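Local coordinates for hypothetical protein (Nostoc punctiforme, PDB 2INB) that probably takes part, as an XisH family protein, in the site-specific recombination of nitrogen-fixation genes in cyanobacteria, together with XisF and XisI, at residues Leu16-Trp21 and Gln132-Gln137; Ala57-Ser62 and Gly78-Tyr83; Glu93-Leu98 and Gln122-Ile127. One frame throughout, in Å; residues are numbered along the deposited sequence.

Overall arrangement
Starting from the N terminus, contact 1 opens at the C-terminal end of helix 7-18, residues 16-21. That contact closes only near the C terminus, at 132-137, so its long loop encloses the other two. Contact 2 comes next, a short closure from the end of strand 54-60 to helix 69-88. The chain then enters strand 94-101 and opens contact 3, which closes at strand 125-129. Contacts 2 and 3 follow in series and do not cross. All three reach the same mixed sheet. Contacts 2 and 3 lie about 8 Å apart between centres, and backbone pairing of strands 54-60 and 94-101 joins them. Contact 1 ties helix 7-18 to the edge strand 134-139.

Contact 1: residues Leu16-Trp21 and Gln132-Gln137; sequences LEKDGW and QEVIFQ
Lys-18, Asp-19 and Leu-16 meet the start of strand 134-139 and the turn before it in three different ways. Lys-18 reaches furthest. Its CG sits beside the backbone N (chi1 -71°), and the chain beyond is fully extended, which carries the ammonium group along the backbone of 132-134. NZ donates a hydrogen bond to Glu-133 O at 3.0 Å. The donor comes from above the carbonyl plane, 53° out of it, rather than along a lone pair. Gln-132 O also lies 2.7 Å from Lys-18 NZ. Val-134 CG1 packs beside the end of the lysine, 3.8 Å from NZ. Water 1 accepts from Lys-18 NZ. Its further link to Glu-133 OE1 is doubtful, because that glutamate has two conformers.

Asp-19 turns its carboxylate over Ile-135. Its OD2 comes to 3.6 Å from Ile-135 CD1 and also lies near CB. The other oxygen, OD1, takes a bond from water 2, which in turn accepts from Ile-135 N. The backbone NH at the strand start is thus satisfied through water. Ile-135 CD1 also meets Leu-16 CD2 at 3.9 Å, with the two side chains crossing obliquely. The same Leu-16 CD2 rests on one face of the Trp-21 ring, toward its rim.

The helix ends here in a Schellman motif. Gly-20, with positive phi, is its C-prime residue, and Trp-21 N bonds back to Leu-16 O. On the strand side, Glu-133 and Val-134 form a G1 beta bulge opposite Asp-129. Helix 7-18 lies against the sheet: Leu-16 touches Leu-126, Ile-56 and Ile-23, while Ile-135 packs on Ala-15 and on Leu-126 of the neighbouring strand 125-129.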
loop_
_atom_site.group_PDB
_atom_site.type_symbol
_atom_site.label_atom_id
_atom_site.label_comp_id
_atom_site.label_asym_id
_atom_site.label_seq_id
_atom_site.Cartn_x
_atom_site.Cartn_y
_atom_site.Cartn_z
ATOM N N LEU A 16 -11.440 21.866 4.218
ATOM C CA LEU A 16 -12.579 21.541 3.369
ATOM C C LEU A 16 -13.765 22.500 3.604
ATOM O O LEU A 16 -14.380 23.020 2.680
ATOM C CB LEU A 16 -12.993 20.092 3.608
ATOM C CG LEU A 16 -12.125 19.029 2.935
ATOM C CD1 LEU A 16 -12.466 17.674 3.591
ATOM C CD2 LEU A 16 -12.398 18.976 1.375
ATOM N N GLU A 17 -14.064 22.755 4.876
ATOM C CA GLU A 17 -15.177 23.615 5.242
ATOM C C GLU A 17 -14.973 25.033 4.719
ATOM O O GLU A 17 -15.913 25.671 4.225
ATOM C CB GLU A 17 -15.412 23.554 6.743
ATOM C CG GLU A 17 -16.015 22.235 7.122
ATOM C CD GLU A 17 -16.002 21.948 8.602
ATOM O OE1 GLU A 17 -15.323 22.632 9.362
ATOM O OE2 GLU A 17 -16.715 21.003 8.993
ATOM N N LYS A 18 -13.755 25.512 4.795
ATOM C CA LYS A 18 -13.462 26.860 4.289
ATOM C C LYS A 18 -13.740 26.984 2.797
ATOM O O LYS A 18 -14.044 28.078 2.320
ATOM C CB LYS A 18 -12.017 27.269 4.540
ATOM C CG LYS A 18 -11.707 27.539 5.982
ATOM C CD LYS A 18 -10.234 27.835 6.186
ATOM C CE LYS A 18 -9.915 28.213 7.602
ATOM N NZ LYS A 18 -8.425 28.414 7.760
ATOM N N ASP A 19 -13.596 25.886 2.052
ATOM C CA ASP A 19 -13.815 25.849 0.596
ATOM C C ASP A 19 -15.296 25.456 0.295
ATOM O O ASP A 19 -15.624 25.124 -0.836
ATOM C CB ASP A 19 -12.836 24.879 -0.095
ATOM C CG ASP A 19 -11.476 25.537 -0.484
ATOM O OD1 ASP A 19 -11.127 26.590 0.094
ATOM O OD2 ASP A 19 -10.829 24.941 -1.363
ATOM N N GLY A 20 -16.128 25.437 1.316
ATOM C CA GLY A 20 -17.546 25.209 1.150
ATOM C C GLY A 20 -17.992 23.789 1.017
ATOM O O GLY A 20 -19.139 23.529 0.610
ATOM N N TRP A 21 -17.126 22.865 1.435
ATOM C CA TRP A 21 -17.520 21.427 1.501
ATOM C C TRP A 21 -18.293 21.137 2.776
ATOM O O TRP A 21 -17.978 21.655 3.861
ATOM C CB TRP A 21 -16.280 20.512 1.387
ATOM C CG TRP A 21 -15.541 20.653 0.086
ATOM C CD1 TRP A 21 -14.602 21.625 -0.272
ATOM C CD2 TRP A 21 -15.739 19.843 -1.100
ATOM N NE1 TRP A 21 -14.214 21.426 -1.587
ATOM C CE2 TRP A 21 -14.897 20.365 -2.112
ATOM C CE3 TRP A 21 -16.547 18.724 -1.413
ATOM C CZ2 TRP A 21 -14.838 19.796 -3.384
ATOM C CZ3 TRP A 21 -16.510 18.195 -2.661
ATOM C CH2 TRP A 21 -15.666 18.733 -3.646
ATOM N N GLN A 132 -2.176 27.437 8.247
ATOM C CA GLN A 132 -3.374 28.234 8.010
ATOM C C GLN A 132 -4.639 27.401 7.834
ATOM O O GLN A 132 -5.749 27.947 7.789
ATOM C CB GLN A 132 -3.196 29.165 6.783
ATOM C CG GLN A 132 -2.305 30.331 7.078
ATOM C CD GLN A 132 -2.830 31.191 8.228
ATOM O OE1 GLN A 132 -4.028 31.587 8.235
ATOM N NE2 GLN A 132 -1.950 31.519 9.189
ATOM N N GLU A 133 -4.491 26.103 7.726
ATOM C CA GLU A 133 -5.610 25.177 7.623
ATOM C C GLU A 133 -6.471 25.517 6.389
ATOM O O GLU A 133 -7.647 25.830 6.501
ATOM C CB GLU A 133 -6.475 25.151 8.887
ATOM C CG GLU A 133 -5.699 24.984 10.186
ATOM C CD GLU A 133 -6.627 24.847 11.395
ATOM O OE1 GLU A 133 -7.454 25.754 11.635
ATOM O OE2 GLU A 133 -6.572 23.811 12.055
ATOM N N VAL A 134 -5.839 25.466 5.224
ATOM C CA VAL A 134 -6.479 25.766 3.955
ATOM C C VAL A 134 -6.051 24.760 2.894
ATOM O O VAL A 134 -4.992 24.109 2.991
ATOM C CB VAL A 134 -6.118 27.184 3.444
ATOM C CG1 VAL A 134 -6.629 28.245 4.428
ATOM C CG2 VAL A 134 -4.612 27.306 3.181
ATOM N N ILE A 135 -6.918 24.587 1.893
ATOM C CA ILE A 135 -6.572 23.796 0.717
ATOM C C ILE A 135 -5.705 24.648 -0.241
ATOM O O ILE A 135 -6.115 25.725 -0.677
ATOM C CB ILE A 135 -7.817 23.300 -0.043
ATOM C CG1 ILE A 135 -8.647 22.395 0.855
ATOM C CG2 ILE A 135 -7.437 22.614 -1.371
ATOM C CD1 ILE A 135 -9.924 21.796 0.194
ATOM N N PHE A 136 -4.512 24.117 -0.583
ATOM C CA PHE A 136 -3.556 24.776 -1.469
ATOM C C PHE A 136 -3.701 24.291 -2.907
ATOM O O PHE A 136 -3.597 25.101 -3.834
ATOM C CB PHE A 136 -2.141 24.463 -0.996
ATOM C CG PHE A 136 -1.062 24.883 -1.968
ATOM C CD1 PHE A 136 -0.872 26.200 -2.254
ATOM C CD2 PHE A 136 -0.266 23.925 -2.625
ATOM C CE1 PHE A 136 0.146 26.610 -3.119
ATOM C CE2 PHE A 136 0.696 24.338 -3.524
ATOM C CZ PHE A 136 0.908 25.669 -3.754
ATOM N N GLN A 137 -3.948 22.992 -3.119
ATOM C CA GLN A 137 -4.037 22.478 -4.488
ATOM C C GLN A 137 -4.764 21.128 -4.497
ATOM O O GLN A 137 -4.669 20.343 -3.571
ATOM C CB GLN A 137 -2.622 22.288 -5.043
ATOM C CG GLN A 137 -2.599 22.091 -6.538
ATOM C CD GLN A 137 -1.190 22.103 -7.067
ATOM O OE1 GLN A 137 -0.263 22.525 -6.380
ATOM N NE2 GLN A 137 -1.014 21.612 -8.279
HETATM O O HOH W 1 -8.159 28.103 10.663
HETATM O O HOH W 2 -9.462 25.851 2.244
#

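Contact 2: residues Ala57-Ser62 and Gly78-Tyr83; sequences AVEVKS and GQFINY
Glu-59 near the end of strand 54-60, and Lys-61 just after it, face helix 69-88 within the beta-alpha-beta unit that continues into strand 94-101. Their Glu-Val-Lys sequence matches the E-x-K signature of the PDDEXK nuclease clan, to which this family is assigned. A role in catalysis is not established for this protein.

Glu-59 comes first and points at the helix on an extended side chain. Its OE1 lies 3.1 Å from Phe-80 CA and 3.3 Å from Phe-80 CB. The oxygen sits at the edge of the Phe-80 ring, near its plane, and the carboxylate and ring planes are 31° apart. The same OE1 approaches Tyr-83 CD2 at 4.2 Å. OE2 lies nearer Gln-79, 3.6 Å from its CB, and the Glu-59 and Gln-79 side chains cross at about a right angle. Lys-61 again points toward the helix. Its chain bends at chi2 (-67°) and then runs straight, which brings NZ to the amide of Gln-79. NZ also makes a salt bridge with Glu-72 OE2, about two turns before Gln-79 on the same helix.

His-74 of the second subunit packs on Gln-79, meets the Tyr-83 ring and bonds to Asn-82 ND2. Lys-61 NZ donates a hydrogen bond to Gln-79 OE1 at 2.8 Å, with the donor tilted 17° from the carbonyl plane.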
loop_
_atom_site.group_PDB
_atom_site.type_symbol
_atom_site.label_atom_id
_atom_site.label_comp_id
_atom_site.label_asym_id
_atom_site.label_seq_id
_atom_site.Cartn_x
_atom_site.Cartn_y
_atom_site.Cartn_z
ATOM N N ALA A 57 -14.177 11.523 -1.111
ATOM C CA ALA A 57 -13.670 10.876 0.092
ATOM C C ALA A 57 -12.222 11.264 0.228
ATOM O O ALA A 57 -11.533 11.398 -0.764
ATOM C CB ALA A 57 -13.775 9.308 0.013
ATOM N N VAL A 58 -11.803 11.480 1.470
ATOM C CA VAL A 58 -10.436 11.972 1.736
ATOM C C VAL A 58 -9.726 11.104 2.759
ATOM O O VAL A 58 -10.181 10.977 3.892
ATOM C CB VAL A 58 -10.422 13.478 2.193
ATOM C CG1 VAL A 58 -8.936 13.944 2.340
ATOM C CG2 VAL A 58 -11.194 14.356 1.182
ATOM N N GLU A 59 -8.599 10.523 2.325
ATOM C CA GLU A 59 -7.667 9.758 3.171
ATOM C C GLU A 59 -6.639 10.734 3.702
ATOM O O GLU A 59 -5.816 11.239 2.926
ATOM C CB GLU A 59 -7.003 8.678 2.278
ATOM C CG GLU A 59 -5.847 7.994 2.921
ATOM C CD GLU A 59 -5.103 7.054 1.992
ATOM O OE1 GLU A 59 -5.626 6.779 0.889
ATOM O OE2 GLU A 59 -3.962 6.629 2.399
ATOM N N VAL A 60 -6.707 11.044 4.990
ATOM C CA VAL A 60 -5.824 12.073 5.584
ATOM C C VAL A 60 -4.566 11.444 6.102
ATOM O O VAL A 60 -4.624 10.530 6.928
ATOM C CB VAL A 60 -6.516 12.831 6.707
ATOM C CG1 VAL A 60 -5.532 13.877 7.272
ATOM C CG2 VAL A 60 -7.788 13.512 6.170
ATOM N N LYS A 61 -3.424 11.986 5.663
ATOM C CA LYS A 61 -2.093 11.609 6.172
ATOM C C LYS A 61 -1.345 12.876 6.625
ATOM O O LYS A 61 -1.532 13.987 6.040
ATOM C CB LYS A 61 -1.306 10.838 5.109
ATOM C CG LYS A 61 -1.993 9.519 4.734
ATOM C CD LYS A 61 -1.961 8.551 5.909
ATOM C CE LYS A 61 -2.518 7.200 5.582
ATOM N NZ LYS A 61 -2.360 6.233 6.727
ATOM N N SER A 62 -0.605 12.746 7.718
ATOM C CA SER A 62 0.216 13.824 8.216
ATOM C C SER A 62 1.672 13.649 7.808
ATOM O O SER A 62 2.446 14.612 7.813
ATOM C CB SER A 62 0.146 13.847 9.728
ATOM O OG SER A 62 0.746 12.667 10.222
ATOM N N GLY A 78 -1.077 1.839 -0.296
ATOM C CA GLY A 78 -1.891 0.593 -0.239
ATOM C C GLY A 78 -3.319 0.902 0.192
ATOM O O GLY A 78 -4.305 0.379 -0.380
ATOM N N GLN A 79 -3.457 1.713 1.246
ATOM C CA GLN A 79 -4.769 2.157 1.674
ATOM C C GLN A 79 -5.499 2.858 0.550
ATOM O O GLN A 79 -6.709 2.645 0.307
ATOM C CB GLN A 79 -4.635 3.093 2.892
ATOM C CG GLN A 79 -4.342 2.352 4.173
ATOM C CD GLN A 79 -4.074 3.232 5.353
ATOM O OE1 GLN A 79 -3.739 4.399 5.195
ATOM N NE2 GLN A 79 -4.063 2.622 6.538
ATOM N N PHE A 80 -4.792 3.735 -0.149
ATOM C CA PHE A 80 -5.432 4.484 -1.232
ATOM C C PHE A 80 -6.023 3.520 -2.284
ATOM O O PHE A 80 -7.199 3.604 -2.711
ATOM C CB PHE A 80 -4.466 5.475 -1.900
ATOM C CG PHE A 80 -5.130 6.278 -2.970
ATOM C CD1 PHE A 80 -5.782 7.490 -2.680
ATOM C CD2 PHE A 80 -5.132 5.862 -4.299
ATOM C CE1 PHE A 80 -6.414 8.208 -3.664
ATOM C CE2 PHE A 80 -5.794 6.608 -5.288
ATOM C CZ PHE A 80 -6.432 7.776 -4.969
ATOM N N ILE A 81 -5.203 2.546 -2.678
ATOM C CA ILE A 81 -5.611 1.603 -3.732
ATOM C C ILE A 81 -6.821 0.788 -3.264
ATOM O O ILE A 81 -7.814 0.550 -4.007
ATOM C CB ILE A 81 -4.393 0.741 -4.165
ATOM C CG1 ILE A 81 -3.432 1.630 -4.972
ATOM C CG2 ILE A 81 -4.821 -0.505 -5.010
ATOM C CD1 ILE A 81 -2.083 1.032 -5.177
ATOM N N ASN A 82 -6.730 0.305 -2.021
ATOM C CA ASN A 82 -7.813 -0.541 -1.519
ATOM C C ASN A 82 -9.096 0.247 -1.279
ATOM O O ASN A 82 -10.189 -0.236 -1.648
ATOM C CB ASN A 82 -7.357 -1.271 -0.269
ATOM C CG ASN A 82 -6.450 -2.434 -0.566
ATOM O OD1 ASN A 82 -6.533 -3.045 -1.625
ATOM N ND2 ASN A 82 -5.595 -2.776 0.413
ATOM N N TYR A 83 -8.983 1.444 -0.679
ATOM C CA TYR A 83 -10.181 2.234 -0.477
ATOM C C TYR A 83 -10.799 2.613 -1.829
ATOM O O TYR A 83 -12.016 2.653 -1.960
ATOM C CB TYR A 83 -9.900 3.492 0.361
ATOM C CG TYR A 83 -9.433 3.247 1.783
ATOM C CD1 TYR A 83 -9.872 2.164 2.511
ATOM C CD2 TYR A 83 -8.590 4.184 2.405
ATOM C CE1 TYR A 83 -9.432 1.945 3.832
ATOM C CE2 TYR A 83 -8.143 3.974 3.726
ATOM C CZ TYR A 83 -8.595 2.867 4.423
ATOM O OH TYR A 83 -8.174 2.650 5.733
#

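Contact 3: residues Glu93-Leu98 and Gln122-Ile127; sequences ERVLYL and QVKMLI
A parallel beta bridge between Leu-98 and Met-125 (a selenomethionine) marks where strand 94-101 meets strand 125-129. Two backbone bonds flank it. Leu-98 N donates to Lys-124 O at 2.8 Å. Leu-126 N donates to Leu-98 O, also at 2.8 Å. Leu-98 is thus held through both its NH and its carbonyl. A CA-H...O contact from Met-125 CA to Leu-98 O, 3.0 Å, adds to the pairing. The strands diverge by 49° in direction, and the ladder does not extend back toward Val-95.

Side chains make the contact on that side. Lys-124 lays its aliphatic part across strand 94-98. Its CD presses on Val-95 CG1 at 3.5 Å, a tight carbon contact. Its CB meets Tyr-97 CD2 at 3.6 Å. Tyr-97 CG stands beside the backbone N (chi1 -66°), which brings CD2 and CE2 of the ring against Lys-124 CB, the two side chains meeting at a slant. The ammonium end leads away to a salt bridge with the terminal carboxylate of Asn-140. The Tyr-97 ring also meets Trp-138 edge-to-face.

The other face of the sheet carries Leu-98. Its CB packs on Val-123 CG1 at 4.1 Å, and Val-123 in turn touches Leu-77 of helix 69-88. Leu-96, on this same side, packs on Phe-80 and Tyr-83.

Between the strands the chain passes through helices 102-106 and 112-120, the latter ended by a Schellman motif at Gln-122. Neighbouring parallel strands joined through helices form a beta-alpha-beta crossover, an arrangement consistent with the mixed-sheet core of the PDDEXK fold.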
loop_
_atom_site.group_PDB
_atom_site.type_symbol
_atom_site.label_atom_id
_atom_site.label_comp_id
_atom_site.label_asym_id
_atom_site.label_seq_id
_atom_site.Cartn_x
_atom_site.Cartn_y
_atom_site.Cartn_z
ATOM N N GLU A 93 -19.489 7.273 -7.652
ATOM C CA GLU A 93 -19.288 8.663 -8.021
ATOM C C GLU A 93 -18.622 9.489 -6.904
ATOM O O GLU A 93 -18.482 10.709 -7.075
ATOM C CB GLU A 93 -20.583 9.251 -8.520
ATOM C CG GLU A 93 -20.994 8.491 -9.783
ATOM C CD GLU A 93 -22.149 9.037 -10.556
ATOM O OE1 GLU A 93 -22.623 10.201 -10.295
ATOM O OE2 GLU A 93 -22.584 8.286 -11.442
ATOM N N ARG A 94 -18.183 8.837 -5.806
ATOM C CA ARG A 94 -17.439 9.518 -4.755
ATOM C C ARG A 94 -15.962 9.353 -5.046
ATOM O O ARG A 94 -15.437 8.253 -4.996
ATOM C CB ARG A 94 -17.784 8.960 -3.370
ATOM C CG ARG A 94 -17.165 9.732 -2.256
ATOM C CD ARG A 94 -17.569 9.259 -0.901
ATOM N NE ARG A 94 -18.997 9.424 -0.658
ATOM C CZ ARG A 94 -19.596 10.554 -0.267
ATOM N NH1 ARG A 94 -18.924 11.721 -0.153
ATOM N NH2 ARG A 94 -20.915 10.527 -0.080
ATOM N N VAL A 95 -15.289 10.453 -5.349
ATOM C CA VAL A 95 -13.898 10.435 -5.773
ATOM C C VAL A 95 -12.985 10.507 -4.579
ATOM O O VAL A 95 -13.113 11.411 -3.742
ATOM C CB VAL A 95 -13.624 11.558 -6.762
ATOM C CG1 VAL A 95 -12.134 11.598 -7.224
ATOM C CG2 VAL A 95 -14.581 11.501 -8.007
ATOM N N LEU A 96 -12.017 9.578 -4.556
ATOM C CA LEU A 96 -11.056 9.474 -3.464
ATOM C C LEU A 96 -9.787 10.324 -3.700
ATOM O O LEU A 96 -9.174 10.233 -4.770
ATOM C CB LEU A 96 -10.650 8.016 -3.188
ATOM C CG LEU A 96 -9.658 7.797 -2.018
ATOM C CD1 LEU A 96 -10.279 8.045 -0.701
ATOM C CD2 LEU A 96 -9.079 6.337 -2.045
ATOM N N TYR A 97 -9.389 11.067 -2.648
ATOM C CA TYR A 97 -8.165 11.847 -2.631
ATOM C C TYR A 97 -7.310 11.465 -1.397
ATOM O O TYR A 97 -7.813 11.222 -0.309
ATOM C CB TYR A 97 -8.504 13.352 -2.501
ATOM C CG TYR A 97 -9.219 13.873 -3.708
ATOM C CD1 TYR A 97 -10.609 13.747 -3.827
ATOM C CD2 TYR A 97 -8.513 14.464 -4.777
ATOM C CE1 TYR A 97 -11.268 14.166 -4.980
ATOM C CE2 TYR A 97 -9.186 14.915 -5.911
ATOM C CZ TYR A 97 -10.572 14.761 -6.002
ATOM O OH TYR A 97 -11.220 15.202 -7.151
ATOM N N LEU A 98 -6.004 11.451 -1.606
ATOM C CA LEU A 98 -5.004 11.381 -0.555
ATOM C C LEU A 98 -4.623 12.780 -0.133
ATOM O O LEU A 98 -4.149 13.570 -0.951
ATOM C CB LEU A 98 -3.744 10.681 -1.075
ATOM C CG LEU A 98 -2.523 10.599 -0.143
ATOM C CD1 LEU A 98 -2.844 9.925 1.205
ATOM C CD2 LEU A 98 -1.291 9.995 -0.836
ATOM N N GLN A 122 -2.334 6.646 -10.541
ATOM C CA GLN A 122 -3.386 7.603 -10.685
ATOM C C GLN A 122 -3.889 8.125 -9.346
ATOM O O GLN A 122 -5.092 8.311 -9.114
ATOM C CB GLN A 122 -4.522 7.012 -11.542
ATOM C CG GLN A 122 -4.193 6.915 -13.015
ATOM C CD GLN A 122 -3.192 5.834 -13.420
ATOM O OE1 GLN A 122 -3.257 4.698 -12.926
ATOM N NE2 GLN A 122 -2.265 6.178 -14.368
ATOM N N VAL A 123 -2.974 8.412 -8.439
ATOM C CA VAL A 123 -3.360 8.874 -7.100
ATOM C C VAL A 123 -3.712 10.368 -7.204
ATOM O O VAL A 123 -2.918 11.193 -7.670
ATOM C CB VAL A 123 -2.223 8.637 -6.087
ATOM C CG1 VAL A 123 -2.618 9.153 -4.676
ATOM C CG2 VAL A 123 -1.802 7.159 -6.024
ATOM N N LYS A 124 -4.911 10.668 -6.767
ATOM C CA LYS A 124 -5.410 12.029 -6.677
ATOM C C LYS A 124 -5.066 12.557 -5.290
ATOM O O LYS A 124 -5.169 11.798 -4.307
ATOM C CB LYS A 124 -6.915 12.024 -6.919
ATOM C CG LYS A 124 -7.342 11.486 -8.266
ATOM C CD LYS A 124 -8.851 11.599 -8.434
ATOM C CE LYS A 124 -9.341 10.873 -9.639
ATOM N NZ LYS A 124 -8.816 11.433 -10.898
HETATM N N MSE A 125 -4.692 13.830 -5.194
HETATM C CA MSE A 125 -4.257 14.352 -3.896
HETATM C C MSE A 125 -4.932 15.681 -3.527
HETATM O O MSE A 125 -5.362 16.453 -4.391
HETATM C CB MSE A 125 -2.734 14.487 -3.845
HETATM C CG MSE A 125 -2.027 13.148 -3.951
HETATM SE SE MSE A 125 -0.067 13.367 -3.946
HETATM C CE MSE A 125 -0.028 14.252 -5.693
ATOM N N LEU A 126 -5.046 15.897 -2.228
ATOM C CA LEU A 126 -5.490 17.156 -1.657
ATOM C C LEU A 126 -4.289 17.705 -0.896
ATOM O O LEU A 126 -3.867 17.105 0.087
ATOM C CB LEU A 126 -6.695 16.908 -0.767
ATOM C CG LEU A 126 -7.351 18.115 -0.095
ATOM C CD1 LEU A 126 -7.715 19.146 -1.175
ATOM C CD2 LEU A 126 -8.557 17.686 0.734
ATOM N N ILE A 127 -3.701 18.796 -1.383
ATOM C CA ILE A 127 -2.574 19.376 -0.695
ATOM C C ILE A 127 -3.088 20.480 0.222
ATOM O O ILE A 127 -3.708 21.456 -0.253
ATOM C CB ILE A 127 -1.537 19.943 -1.647
ATOM C CG1 ILE A 127 -1.210 18.928 -2.762
ATOM C CG2 ILE A 127 -0.284 20.341 -0.854
ATOM C CD1 ILE A 127 -0.796 17.561 -2.266
#